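Long-range contact in superoxide dismutase [Cu-Zn] (Bacteroidetes bacterium GWA2_30_7, PDB 7B4P), which probably catalyses the dismutation of superoxide into molecular oxygen and hydrogen peroxide, as a copper- and zinc-containing enzyme of the SODC family: residues H51-G56 / I124-E129. Residues are numbered along the deposited sequence; the frame is centred on the assembly and turned at random.
Sequences HIHECG and IVHKNE. With CU (copper (II) ion), chain E.
The copper site of this Cu-Zn superoxide dismutase is built where His51 and His53 of strand 46-53 meet Ile124 and His126 of the neighbouring strand 122-126. His51 and Ile124 face each other as an antiparallel hydrogen-bonded pair. Two backbone bonds join them, His51 N to Ile124 O (3.2 Å) and Ile124 N to His51 O (3.0 Å). Three ring nitrogens bind the copper ion: His51 ND1 at 2.2 Å, His53 NE2 at 2.1 Å and His126 NE2 at 2.1 Å. Of these three, His51 is the one that binds through its delta nitrogen. ND1 is bonded to CG, so the metal lies close to the root of this side chain, 3.1 Å from His51 CB. His126 NE2 sits at the edge of the His51 ring; the two planes are tilted by 61°. The side chains of His53 and His126 come from opposite directions; their rings meet rim to rim beside the ion. Ile124 packs against two of these rings. Its CG1, anti to the carbonyl carbon (chi1 -68°), makes a CH-pi contact with one face of the His53 ring, 3.6 Å from the centroid, while CG2 lies against a face of His126, offset toward the rim. Replacing Ile124 by alanine removes CG1 and CG2 and would probably leave a gap beside the His53 and His126 rings. The far nitrogens are held by second-shell partners: His51 NE2 by Asp130, His53 ND1 by the carbonyl of Gly67 and His126 ND1 by that of Gly141. His51 also lies near the bound zinc ion, and its ring meets those of His69 and His77. In the antiparallel sheet, 89-95 lies next to strand 46-53 and 143-151 next to strand 122-126, where Arg143 and Cys146 touch Ile124.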
loop_
_atom_site.group_PDB
_atom_site.type_symbol
_atom_site.label_atom_id
_atom_site.label_comp_id
_atom_site.label_asym_id
_atom_site.label_seq_id
_atom_site.Cartn_x
_atom_site.Cartn_y
_atom_site.Cartn_z
ATOM N N HIS A 51 2.448 -10.249 -10.600
ATOM C CA HIS A 51 1.986 -9.112 -11.443
ATOM C C HIS A 51 1.713 -7.866 -10.593
ATOM O O HIS A 51 1.417 -8.014 -9.391
ATOM C CB HIS A 51 0.717 -9.488 -12.218
ATOM C CG HIS A 51 0.788 -10.790 -12.942
ATOM N ND1 HIS A 51 -0.119 -11.807 -12.716
ATOM C CD2 HIS A 51 1.638 -11.243 -13.885
ATOM C CE1 HIS A 51 0.172 -12.832 -13.489
ATOM N NE2 HIS A 51 1.247 -12.511 -14.215
ATOM N N ILE A 52 1.796 -6.690 -11.224
ATOM C CA ILE A 52 1.243 -5.402 -10.711
ATOM C C ILE A 52 -0.161 -5.233 -11.305
ATOM O O ILE A 52 -0.283 -5.284 -12.543
ATOM C CB ILE A 52 2.170 -4.218 -11.060
ATOM C CG1 ILE A 52 3.556 -4.372 -10.428
ATOM C CG2 ILE A 52 1.521 -2.894 -10.682
ATOM C CD1 ILE A 52 4.611 -3.462 -11.019
ATOM N N HIS A 53 -1.177 -5.059 -10.455
ATOM C CA HIS A 53 -2.604 -4.902 -10.847
ATOM C C HIS A 53 -3.009 -3.427 -10.729
ATOM O O HIS A 53 -2.384 -2.710 -9.930
ATOM C CB HIS A 53 -3.486 -5.850 -10.021
ATOM C CG HIS A 53 -3.357 -7.282 -10.417
ATOM N ND1 HIS A 53 -4.445 -8.044 -10.795
ATOM C CD2 HIS A 53 -2.277 -8.090 -10.511
ATOM C CE1 HIS A 53 -4.044 -9.261 -11.092
ATOM N NE2 HIS A 53 -2.717 -9.317 -10.928
ATOM N N GLU A 54 -4.013 -3.001 -11.502
ATOM C CA GLU A 54 -4.329 -1.567 -11.764
ATOM C C GLU A 54 -4.812 -0.872 -10.482
ATOM O O GLU A 54 -4.407 0.287 -10.270
ATOM C CB GLU A 54 -5.342 -1.426 -12.905
ATOM C CG GLU A 54 -6.723 -1.984 -12.596
ATOM C CD GLU A 54 -7.620 -2.126 -13.813
ATOM O OE1 GLU A 54 -7.580 -1.225 -14.675
ATOM O OE2 GLU A 54 -8.354 -3.136 -13.897
ATOM N N CYS A 55 -5.642 -1.533 -9.669
ATOM C CA CYS A 55 -6.226 -0.962 -8.422
ATOM C C CYS A 55 -5.391 -1.396 -7.209
ATOM O O CYS A 55 -5.087 -2.601 -7.098
ATOM C CB CYS A 55 -7.689 -1.363 -8.253
ATOM S SG CYS A 55 -8.818 -0.441 -9.332
ATOM N N GLY A 56 -5.034 -0.439 -6.346
ATOM C CA GLY A 56 -4.304 -0.666 -5.082
ATOM C C GLY A 56 -5.259 -0.939 -3.932
ATOM O O GLY A 56 -5.199 -0.209 -2.919
ATOM N N ILE A 124 0.078 -8.712 -6.851
ATOM C CA ILE A 124 -0.750 -9.944 -6.688
ATOM C C ILE A 124 0.125 -11.166 -6.986
ATOM O O ILE A 124 0.759 -11.194 -8.061
ATOM C CB ILE A 124 -1.998 -9.902 -7.594
ATOM C CG1 ILE A 124 -2.995 -8.829 -7.148
ATOM C CG2 ILE A 124 -2.658 -11.271 -7.689
ATOM C CD1 ILE A 124 -3.704 -9.142 -5.848
ATOM N N VAL A 125 0.158 -12.126 -6.061
ATOM C CA VAL A 125 0.758 -13.476 -6.265
ATOM C C VAL A 125 -0.395 -14.452 -6.515
ATOM O O VAL A 125 -1.379 -14.414 -5.747
ATOM C CB VAL A 125 1.626 -13.901 -5.067
ATOM C CG1 VAL A 125 2.382 -15.188 -5.358
ATOM C CG2 VAL A 125 2.592 -12.801 -4.656
ATOM N N HIS A 126 -0.282 -15.270 -7.566
ATOM C CA HIS A 126 -1.333 -16.220 -8.017
ATOM C C HIS A 126 -1.024 -17.626 -7.491
ATOM O O HIS A 126 0.136 -17.876 -7.115
ATOM C CB HIS A 126 -1.462 -16.186 -9.545
ATOM C CG HIS A 126 -1.992 -14.894 -10.067
ATOM N ND1 HIS A 126 -3.339 -14.685 -10.288
ATOM C CD2 HIS A 126 -1.369 -13.744 -10.403
ATOM C CE1 HIS A 126 -3.522 -13.462 -10.743
ATOM N NE2 HIS A 126 -2.329 -12.864 -10.826
ATOM N N LYS A 127 -2.035 -18.496 -7.469
ATOM C CA LYS A 127 -1.932 -19.902 -6.993
ATOM C C LYS A 127 -1.110 -20.722 -7.993
ATOM O O LYS A 127 -0.239 -21.490 -7.548
ATOM C CB LYS A 127 -3.329 -20.505 -6.818
ATOM C CG LYS A 127 -3.362 -21.926 -6.279
ATOM C CD LYS A 127 -4.763 -22.419 -5.993
ATOM C CE LYS A 127 -4.789 -23.634 -5.091
ATOM N NZ LYS A 127 -6.167 -23.953 -4.651
ATOM N N ASN A 128 -1.390 -20.562 -9.290
ATOM C CA ASN A 128 -0.784 -21.367 -10.384
ATOM C C ASN A 128 0.255 -20.529 -11.133
ATOM O O ASN A 128 0.364 -19.317 -10.864
ATOM C CB ASN A 128 -1.846 -21.897 -11.351
ATOM C CG ASN A 128 -2.951 -22.657 -10.651
ATOM O OD1 ASN A 128 -2.699 -23.394 -9.699
ATOM N ND2 ASN A 128 -4.178 -22.489 -11.118
ATOM N N GLU A 129 0.987 -21.179 -12.040
ATOM C CA GLU A 129 2.035 -20.572 -12.901
ATOM C C GLU A 129 1.371 -19.666 -13.945
ATOM O O GLU A 129 0.293 -20.036 -14.453
ATOM C CB GLU A 129 2.848 -21.683 -13.568
ATOM C CG GLU A 129 3.987 -21.187 -14.442
ATOM C CD GLU A 129 4.783 -22.290 -15.117
ATOM O OE1 GLU A 129 4.522 -23.475 -14.823
ATOM O OE2 GLU A 129 5.665 -21.966 -15.937
HETATM CU CU CU E . -1.858 -11.042 -11.660
#